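Local coordinates for protein nucleotidyl transferase (Methanothermobacter thermautotrophicus, PDB 6PLJ) that probably transfers nucleotidyl groups, as a MobA-like NTP transferase, and may serve synthesis of the pseudomurein cell wall, at residues A[40-45]-A[221-226]; A[51-56]-A[87-92]; A[64-69]-A[132-137]. One frame throughout, in Å; residues are numbered along the deposited sequence.

Contact 1: residues A[40-45]-A[221-226]. With NA (sodium ion), chain J.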
loop_
_atom_site.group_PDB
_atom_site.type_symbol
_atom_site.label_atom_id
_atom_site.label_comp_id
_atom_site.label_asym_id
_atom_site.label_seq_id
_atom_site.Cartn_x
_atom_site.Cartn_y
_atom_site.Cartn_z
ATOM N N ARG A 40 17.298 -10.284 -5.831
ATOM C CA ARG A 40 18.109 -10.872 -6.907
ATOM C C ARG A 40 18.757 -9.778 -7.740
ATOM O O ARG A 40 19.930 -9.904 -8.132
ATOM C CB ARG A 40 17.271 -11.767 -7.803
ATOM C CG ARG A 40 16.789 -13.044 -7.121
ATOM C CD ARG A 40 15.884 -13.808 -8.053
ATOM N NE ARG A 40 16.624 -14.435 -9.146
ATOM C CZ ARG A 40 17.293 -15.593 -9.047
ATOM N NH1 ARG A 40 17.326 -16.285 -7.905
ATOM N NH2 ARG A 40 17.936 -16.081 -10.103
ATOM N N ASP A 41 18.010 -8.705 -8.011
ATOM C CA ASP A 41 18.598 -7.571 -8.729
ATOM C C ASP A 41 19.840 -7.033 -8.024
ATOM O O ASP A 41 20.834 -6.670 -8.674
ATOM C CB ASP A 41 17.600 -6.407 -8.879
ATOM C CG ASP A 41 16.491 -6.663 -9.887
ATOM O OD1 ASP A 41 16.507 -7.638 -10.671
ATOM O OD2 ASP A 41 15.560 -5.823 -9.909
ATOM N N MET A 42 19.766 -6.910 -6.708
ATOM C CA MET A 42 20.897 -6.446 -5.920
ATOM C C MET A 42 22.063 -7.411 -6.025
ATOM O O MET A 42 23.200 -6.979 -6.229
ATOM C CB MET A 42 20.512 -6.244 -4.461
ATOM C CG MET A 42 19.564 -5.074 -4.296
ATOM S SD MET A 42 19.233 -4.649 -2.592
ATOM C CE MET A 42 20.742 -3.810 -2.123
ATOM N N ALA A 43 21.778 -8.708 -5.918
ATOM C CA ALA A 43 22.827 -9.727 -6.042
ATOM C C ALA A 43 23.489 -9.678 -7.423
ATOM O O ALA A 43 24.723 -9.820 -7.524
ATOM C CB ALA A 43 22.260 -11.106 -5.788
ATOM N N GLU A 44 22.690 -9.432 -8.461
ATOM C CA GLU A 44 23.182 -9.352 -9.848
ATOM C C GLU A 44 24.007 -8.090 -10.143
ATOM O O GLU A 44 24.706 -8.028 -11.163
ATOM C CB GLU A 44 22.024 -9.518 -10.850
ATOM C CG GLU A 44 21.517 -10.957 -10.908
ATOM C CD GLU A 44 20.157 -11.144 -11.558
ATOM O OE1 GLU A 44 19.725 -10.309 -12.394
ATOM O OE2 GLU A 44 19.525 -12.169 -11.234
ATOM N N LEU A 45 23.915 -7.089 -9.271
ATOM C CA LEU A 45 24.831 -5.948 -9.256
ATOM C C LEU A 45 26.058 -6.162 -8.361
ATOM O O LEU A 45 26.869 -5.250 -8.192
ATOM C CB LEU A 45 24.076 -4.674 -8.822
ATOM C CG LEU A 45 23.112 -4.159 -9.881
ATOM C CD1 LEU A 45 22.009 -3.297 -9.255
ATOM C CD2 LEU A 45 23.840 -3.409 -10.991
ATOM N N ASN A 221 9.469 -3.174 -7.192
ATOM C CA ASN A 221 9.479 -4.537 -7.682
ATOM C C ASN A 221 10.899 -4.891 -8.083
ATOM O O ASN A 221 11.420 -5.949 -7.718
ATOM C CB ASN A 221 8.533 -4.681 -8.862
ATOM C CG ASN A 221 8.527 -6.082 -9.423
ATOM O OD1 ASN A 221 8.471 -7.059 -8.673
ATOM N ND2 ASN A 221 8.604 -6.195 -10.746
ATOM N N HIS A 222 11.515 -4.007 -8.859
ATOM C CA HIS A 222 12.929 -4.119 -9.225
ATOM C C HIS A 222 13.770 -3.141 -8.428
ATOM O O HIS A 222 13.268 -2.133 -7.938
ATOM C CB HIS A 222 13.113 -3.852 -10.728
ATOM C CG HIS A 222 12.625 -4.962 -11.595
ATOM N ND1 HIS A 222 13.368 -6.098 -11.833
ATOM C CD2 HIS A 222 11.455 -5.133 -12.252
ATOM C CE1 HIS A 222 12.685 -6.909 -12.620
ATOM N NE2 HIS A 222 11.519 -6.349 -12.884
ATOM N N TYR A 223 15.067 -3.414 -8.312
ATOM C CA TYR A 223 15.964 -2.502 -7.633
ATOM C C TYR A 223 15.962 -1.130 -8.312
ATOM O O TYR A 223 16.057 -0.099 -7.639
ATOM C CB TYR A 223 17.376 -3.099 -7.528
ATOM C CG TYR A 223 18.324 -2.316 -6.670
ATOM C CD1 TYR A 223 18.082 -2.116 -5.309
ATOM C CD2 TYR A 223 19.484 -1.773 -7.214
ATOM C CE1 TYR A 223 18.960 -1.388 -4.525
ATOM C CE2 TYR A 223 20.365 -1.059 -6.434
ATOM C CZ TYR A 223 20.103 -0.866 -5.104
ATOM O OH TYR A 223 21.008 -0.142 -4.375
ATOM N N SER A 224 15.827 -1.121 -9.635
ATOM C CA SER A 224 15.723 0.138 -10.395
ATOM C C SER A 224 14.558 1.011 -9.917
ATOM O O SER A 224 14.649 2.227 -9.966
ATOM C CB SER A 224 15.630 -0.139 -11.892
ATOM O OG SER A 224 14.521 -0.943 -12.217
ATOM N N ASP A 225 13.472 0.389 -9.459
ATOM C CA ASP A 225 12.329 1.142 -8.916
ATOM C C ASP A 225 12.716 1.862 -7.640
ATOM O O ASP A 225 12.338 3.008 -7.415
ATOM C CB ASP A 225 11.158 0.208 -8.603
ATOM C CG ASP A 225 10.604 -0.496 -9.831
ATOM O OD1 ASP A 225 10.506 0.142 -10.906
ATOM O OD2 ASP A 225 10.198 -1.678 -9.705
ATOM N N TYR A 226 13.469 1.178 -6.780
ATOM C CA TYR A 226 13.966 1.815 -5.573
ATOM C C TYR A 226 14.892 2.995 -5.912
ATOM O O TYR A 226 14.777 4.072 -5.342
ATOM C CB TYR A 226 14.696 0.815 -4.690
ATOM C CG TYR A 226 15.592 1.430 -3.667
ATOM C CD1 TYR A 226 15.070 2.010 -2.509
ATOM C CD2 TYR A 226 16.978 1.435 -3.840
ATOM C CE1 TYR A 226 15.885 2.574 -1.557
ATOM C CE2 TYR A 226 17.803 1.997 -2.886
ATOM C CZ TYR A 226 17.259 2.556 -1.744
ATOM O OH TYR A 226 18.075 3.096 -0.771
HETATM NA NA NA J . 20.324 -5.951 -11.438
HETATM O O HOH W 1 16.678 -3.399 -11.175
HETATM O O HOH W 2 18.898 -7.629 -12.643
#
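D41 of helix 36-44 meets H222 and Y223 at the N terminus of helix 223-236, where H222 holds the N-cap position. The motif is a His-carboxylate hydrogen bond combined with a carboxylate gripping the first turn of a helix. H222 ND1 donates to D41 OD2 at 2.9 Å, somewhat bent (143°), reaching the syn lone pair; ring and carboxylate planes lie only 11° apart, so the histidine meets the acid edge-on. Y223 N donates to the anti lone pair of D41 OD2, also at 2.9 Å, along a straighter path of 158°. Water 1 donates to OD2 as well and accepts from S224 N, extending the hold to the next residue of the turn. D41 OD1 turns to a salt bridge with R37. Such a carboxylate at a helix N terminus is probably favoured by the helix dipole.

Beside this polar cluster the Y223 ring, its CG anti to the backbone N, is laid against M42 and L45 by that torsion. M42 CG lies over one face in a CH-pi contact, 3.8 Å from the centroid of the Y223 ring, and M42 SD approaches obliquely in a Met-aromatic contact. L45 CD1 meets Y223 CD2 obliquely at 3.6 Å. The sodium ion is bound by D41 O at 2.9 Å and by water 2, which donates to both D41 OD1 and E44 OE1.

Contact 2: residues A[51-56]-A[87-92]; sequences HKLLLP and GEVEEA
L54 N donates to H51 O at 2.8 Å, the shortest hydrogen bond within the two segments, and this bond closes the short 3-10 turn 52-54 that presents L54 to E88, V89 and A92 of helix 86-92. Between the segments the evidence is all van der Waals. L54 branches over the helix surface, crossing the E88 side chain at about a right angle: L54 CD1 lies 3.6 Å from E88 CB and equally close to E88 OE2, whereas L54 CD2 sits 3.7 Å from E88 O and reaches A92 CB at 4.2 Å. With L54 cut back to an alanine, both methyls vanish, which would probably open a gap between the loop and E88 and A92. L53 CD1 adds a looser touch on V89 CG2 at 4.0 Å. V89 places that methyl beside its own backbone N, with CG1 taking the anti position (chi1 172°), and the same CG2 approaches the edge of the H51 ring, which itself stacks edge-to-face with H84. The E88 carboxylate has its salt bridge to R85 through OE1, while L54 CD1 packs on E88 CB and OE2; the join between loop and helix is thus largely apolar and non-directional, resting on shape.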
loop_
_atom_site.group_PDB
_atom_site.type_symbol
_atom_site.label_atom_id
_atom_site.label_comp_id
_atom_site.label_asym_id
_atom_site.label_seq_id
_atom_site.Cartn_x
_atom_site.Cartn_y
_atom_site.Cartn_z
ATOM N N HIS A 51 16.141 -6.709 1.905
ATOM C CA HIS A 51 14.708 -6.709 1.652
ATOM C C HIS A 51 14.235 -5.279 1.395
ATOM O O HIS A 51 14.621 -4.352 2.109
ATOM C CB HIS A 51 13.983 -7.309 2.848
ATOM C CG HIS A 51 12.499 -7.418 2.677
ATOM N ND1 HIS A 51 11.911 -7.967 1.562
ATOM C CD2 HIS A 51 11.488 -7.119 3.525
ATOM C CE1 HIS A 51 10.596 -7.956 1.708
ATOM N NE2 HIS A 51 10.320 -7.458 2.895
ATOM N N LYS A 52 13.377 -5.134 0.395
ATOM C CA LYS A 52 12.954 -3.817 -0.110
ATOM C C LYS A 52 12.475 -2.871 0.971
ATOM O O LYS A 52 12.731 -1.677 0.905
ATOM C CB LYS A 52 11.883 -3.971 -1.180
ATOM C CG LYS A 52 10.586 -4.640 -0.748
ATOM C CD LYS A 52 9.704 -5.012 -1.929
ATOM C CE LYS A 52 8.556 -5.894 -1.461
ATOM N NZ LYS A 52 7.443 -6.109 -2.422
ATOM N N LEU A 53 11.771 -3.407 1.958
ATOM C CA LEU A 53 11.177 -2.564 2.988
ATOM C C LEU A 53 12.205 -1.969 3.925
ATOM O O LEU A 53 11.911 -0.981 4.616
ATOM C CB LEU A 53 10.150 -3.357 3.792
ATOM C CG LEU A 53 8.950 -3.853 3.003
ATOM C CD1 LEU A 53 7.952 -4.439 3.980
ATOM C CD2 LEU A 53 8.304 -2.748 2.174
ATOM N N LEU A 54 13.403 -2.552 3.950
ATOM C CA LEU A 54 14.459 -2.137 4.860
ATOM C C LEU A 54 15.539 -1.295 4.191
ATOM O O LEU A 54 16.506 -0.886 4.851
ATOM C CB LEU A 54 15.085 -3.381 5.487
ATOM C CG LEU A 54 14.112 -4.342 6.166
ATOM C CD1 LEU A 54 14.817 -5.640 6.561
ATOM C CD2 LEU A 54 13.446 -3.678 7.346
ATOM N N LEU A 55 15.386 -1.020 2.899
ATOM C CA LEU A 55 16.313 -0.147 2.203
ATOM C C LEU A 55 16.203 1.275 2.719
ATOM O O LEU A 55 15.133 1.712 3.134
ATOM C CB LEU A 55 16.063 -0.179 0.694
ATOM C CG LEU A 55 16.581 -1.421 -0.030
ATOM C CD1 LEU A 55 15.969 -1.460 -1.413
ATOM C CD2 LEU A 55 18.095 -1.418 -0.094
ATOM N N PRO A 56 17.321 2.014 2.704
ATOM C CA PRO A 56 17.304 3.341 3.282
ATOM C C PRO A 56 16.614 4.334 2.386
ATOM O O PRO A 56 16.800 4.323 1.162
ATOM C CB PRO A 56 18.783 3.704 3.385
ATOM C CG PRO A 56 19.425 2.920 2.319
ATOM C CD PRO A 56 18.677 1.623 2.278
ATOM N N GLY A 87 10.249 -9.710 12.009
ATOM C CA GLY A 87 11.141 -9.171 13.048
ATOM C C GLY A 87 11.845 -7.882 12.664
ATOM O O GLY A 87 11.816 -6.887 13.409
ATOM N N GLU A 88 12.438 -7.876 11.476
ATOM C CA GLU A 88 13.172 -6.727 10.976
ATOM C C GLU A 88 12.254 -5.570 10.598
ATOM O O GLU A 88 12.577 -4.422 10.863
ATOM C CB GLU A 88 14.012 -7.099 9.752
ATOM C CG GLU A 88 15.187 -8.000 10.062
ATOM C CD GLU A 88 15.864 -8.458 8.797
ATOM O OE1 GLU A 88 15.301 -9.339 8.124
ATOM O OE2 GLU A 88 16.936 -7.921 8.464
ATOM N N VAL A 89 11.111 -5.883 9.987
ATOM C CA VAL A 89 10.148 -4.846 9.598
ATOM C C VAL A 89 9.566 -4.197 10.859
ATOM O O VAL A 89 9.488 -2.976 10.956
ATOM C CB VAL A 89 9.055 -5.415 8.654
ATOM C CG1 VAL A 89 7.952 -4.408 8.419
ATOM C CG2 VAL A 89 9.676 -5.839 7.319
ATOM N N GLU A 90 9.221 -5.019 11.834
ATOM C CA GLU A 90 8.703 -4.527 13.117
ATOM C C GLU A 90 9.736 -3.700 13.877
ATOM O O GLU A 90 9.384 -2.659 14.455
ATOM C CB GLU A 90 8.154 -5.678 13.943
ATOM C CG GLU A 90 6.910 -6.289 13.306
ATOM C CD GLU A 90 6.497 -7.604 13.911
ATOM O OE1 GLU A 90 7.032 -7.985 14.986
ATOM O OE2 GLU A 90 5.656 -8.294 13.313
ATOM N N GLU A 91 11.005 -4.091 13.821
ATOM C CA GLU A 91 12.049 -3.288 14.456
ATOM C C GLU A 91 12.181 -1.934 13.761
ATOM O O GLU A 91 12.335 -0.921 14.436
ATOM C CB GLU A 91 13.388 -4.040 14.490
ATOM C CG GLU A 91 14.567 -3.279 15.095
ATOM C CD GLU A 91 14.337 -2.792 16.518
ATOM O OE1 GLU A 91 13.610 -3.457 17.294
ATOM O OE2 GLU A 91 14.900 -1.732 16.861
ATOM N N ALA A 92 12.087 -1.907 12.425
ATOM C CA ALA A 92 12.113 -0.654 11.673
ATOM C C ALA A 92 11.001 0.289 12.111
ATOM O O ALA A 92 11.220 1.487 12.189
ATOM C CB ALA A 92 12.046 -0.891 10.169
#

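Contact 3: residues A[64-69]-A[132-137]; sequences EATVKA and DQPAVS
In this Rossmann-like alpha/beta fold, helix 62-72 belongs to the crossover leading into strand 77-82, and here it packs on the loop that follows strand 125-130 and holds a type I beta turn, Q133 to V136. The closest backbone approach, 4.3 Å between T66 CA and P134 CA, is possible because small side chains line the helix face. T66 carries the contact: its OG1 lies beside its own backbone N (chi1 -62°), 3.2 Å from P134 CA and 3.4 Å from P134 CB. That hydroxyl is not left to the proline, however; it hydrogen-bonds with G131 O, just before D132 in the same loop, and makes a weak bond with V62 O of its own helix. The threonine therefore joins helix to loop by one polar atom while packing across the proline obliquely. One residue earlier, A65 CB meets P134 CB at 4.0 Å, and the proline is also touched by L57 and I229, so P134 is buried between helix 62-72, strand 56-57 and helix 223-236. Farther along, S137 takes the N-cap position of helix 138-147, and just before it the backbone of V136 comes against helix 62-72, with A69 CB resting 3.4 Å from V136 O.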
loop_
_atom_site.group_PDB
_atom_site.type_symbol
_atom_site.label_atom_id
_atom_site.label_comp_id
_atom_site.label_asym_id
_atom_site.label_seq_id
_atom_site.Cartn_x
_atom_site.Cartn_y
_atom_site.Cartn_z
ATOM N N GLU A 64 9.250 2.699 6.875
ATOM C CA GLU A 64 9.005 3.871 7.715
ATOM C C GLU A 64 8.511 5.038 6.864
ATOM O O GLU A 64 7.633 5.789 7.298
ATOM C CB GLU A 64 10.265 4.282 8.482
ATOM C CG GLU A 64 10.609 3.362 9.638
ATOM C CD GLU A 64 12.018 3.581 10.157
ATOM O OE1 GLU A 64 12.187 4.386 11.109
ATOM O OE2 GLU A 64 12.944 2.933 9.627
ATOM N N ALA A 65 9.075 5.208 5.672
ATOM C CA ALA A 65 8.617 6.265 4.772
ATOM C C ALA A 65 7.150 6.103 4.391
ATOM O O ALA A 65 6.376 7.059 4.416
ATOM C CB ALA A 65 9.488 6.330 3.540
ATOM N N THR A 66 6.761 4.884 4.046
ATOM C CA THR A 66 5.371 4.616 3.695
ATOM C C THR A 66 4.437 4.914 4.859
ATOM O O THR A 66 3.426 5.577 4.681
ATOM C CB THR A 66 5.179 3.167 3.263
ATOM O OG1 THR A 66 5.963 2.943 2.093
ATOM C CG2 THR A 66 3.728 2.857 2.967
ATOM N N VAL A 67 4.777 4.410 6.033
ATOM C CA VAL A 67 3.928 4.584 7.211
ATOM C C VAL A 67 3.820 6.068 7.575
ATOM O O VAL A 67 2.727 6.551 7.866
ATOM C CB VAL A 67 4.434 3.743 8.393
ATOM C CG1 VAL A 67 3.726 4.123 9.690
ATOM C CG2 VAL A 67 4.247 2.258 8.081
ATOM N N LYS A 68 4.936 6.787 7.513
ATOM C CA LYS A 68 4.907 8.211 7.795
ATOM C C LYS A 68 3.941 8.947 6.872
ATOM O O LYS A 68 3.183 9.804 7.319
ATOM C CB LYS A 68 6.301 8.815 7.664
ATOM C CG LYS A 68 6.385 10.302 7.938
ATOM C CD LYS A 68 5.936 10.630 9.344
ATOM C CE LYS A 68 5.961 12.120 9.595
ATOM N NZ LYS A 68 5.739 12.386 11.027
ATOM N N ALA A 69 3.958 8.616 5.584
ATOM C CA ALA A 69 3.026 9.242 4.634
ATOM C C ALA A 69 1.564 8.964 4.970
ATOM O O ALA A 69 0.715 9.860 4.913
ATOM C CB ALA A 69 3.348 8.821 3.219
ATOM N N ASP A 132 5.735 -1.195 0.093
ATOM C CA ASP A 132 6.800 -0.980 -0.884
ATOM C C ASP A 132 6.520 0.128 -1.890
ATOM O O ASP A 132 7.170 0.191 -2.927
ATOM C CB ASP A 132 7.126 -2.280 -1.635
ATOM C CG ASP A 132 6.006 -2.757 -2.529
ATOM O OD1 ASP A 132 4.962 -2.075 -2.659
ATOM O OD2 ASP A 132 6.166 -3.859 -3.110
ATOM N N GLN A 133 5.580 1.011 -1.575
ATOM C CA GLN A 133 5.230 2.122 -2.444
ATOM C C GLN A 133 5.375 3.419 -1.640
ATOM O O GLN A 133 4.382 4.098 -1.321
ATOM C CB GLN A 133 3.820 1.885 -2.952
ATOM C CG GLN A 133 3.363 2.785 -4.083
ATOM C CD GLN A 133 1.955 2.458 -4.550
ATOM O OE1 GLN A 133 1.362 1.468 -4.135
ATOM N NE2 GLN A 133 1.418 3.294 -5.418
ATOM N N PRO A 134 6.624 3.796 -1.332
ATOM C CA PRO A 134 6.870 4.830 -0.329
ATOM C C PRO A 134 6.830 6.267 -0.833
ATOM O O PRO A 134 6.993 7.166 -0.022
ATOM C CB PRO A 134 8.287 4.504 0.146
ATOM C CG PRO A 134 8.938 3.975 -1.075
ATOM C CD PRO A 134 7.881 3.114 -1.701
ATOM N N ALA A 135 6.644 6.486 -2.132
ATOM C CA ALA A 135 6.654 7.841 -2.679
ATOM C C ALA A 135 5.273 8.454 -2.808
ATOM O O ALA A 135 5.154 9.541 -3.361
ATOM C CB ALA A 135 7.372 7.863 -4.029
ATOM N N VAL A 136 4.231 7.813 -2.271
ATOM C CA VAL A 136 2.908 8.426 -2.323
ATOM C C VAL A 136 2.885 9.558 -1.299
ATOM O O VAL A 136 3.245 9.358 -0.147
ATOM C CB VAL A 136 1.743 7.463 -2.027
ATOM C CG1 VAL A 136 0.443 8.131 -2.428
ATOM C CG2 VAL A 136 1.859 6.154 -2.793
ATOM N N SER A 137 2.456 10.743 -1.712
ATOM C CA SER A 137 2.422 11.865 -0.782
ATOM C C SER A 137 1.236 11.750 0.167
ATOM O O SER A 137 0.201 11.187 -0.178
ATOM C CB SER A 137 2.339 13.200 -1.515
ATOM O OG SER A 137 1.106 13.338 -2.187
#

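Running from the N terminus, the chain passes 40-45, 51-56, 64-69, 87-92, 132-137 and finally 221-226. Contact 2 closes the loop from 51-56 to 87-92, joining the loop after helix 36-44 to helix 86-92. Contact 3 opens at 64-69 within that loop and closes beyond it at 132-137, so the two cross; it ties helix 62-72 to the loop after strand 125-130. Contact 1 encloses both, bringing helix 36-44 to the start of the C-terminal helix 223-236. The contacts are also joined directly: K52 NZ forms a 2.7 Å salt bridge with D132 OD2, and Y226 OH lies 2.6 Å from P56 O, a probable hydrogen bond. Contacts 1 and 3 do not touch.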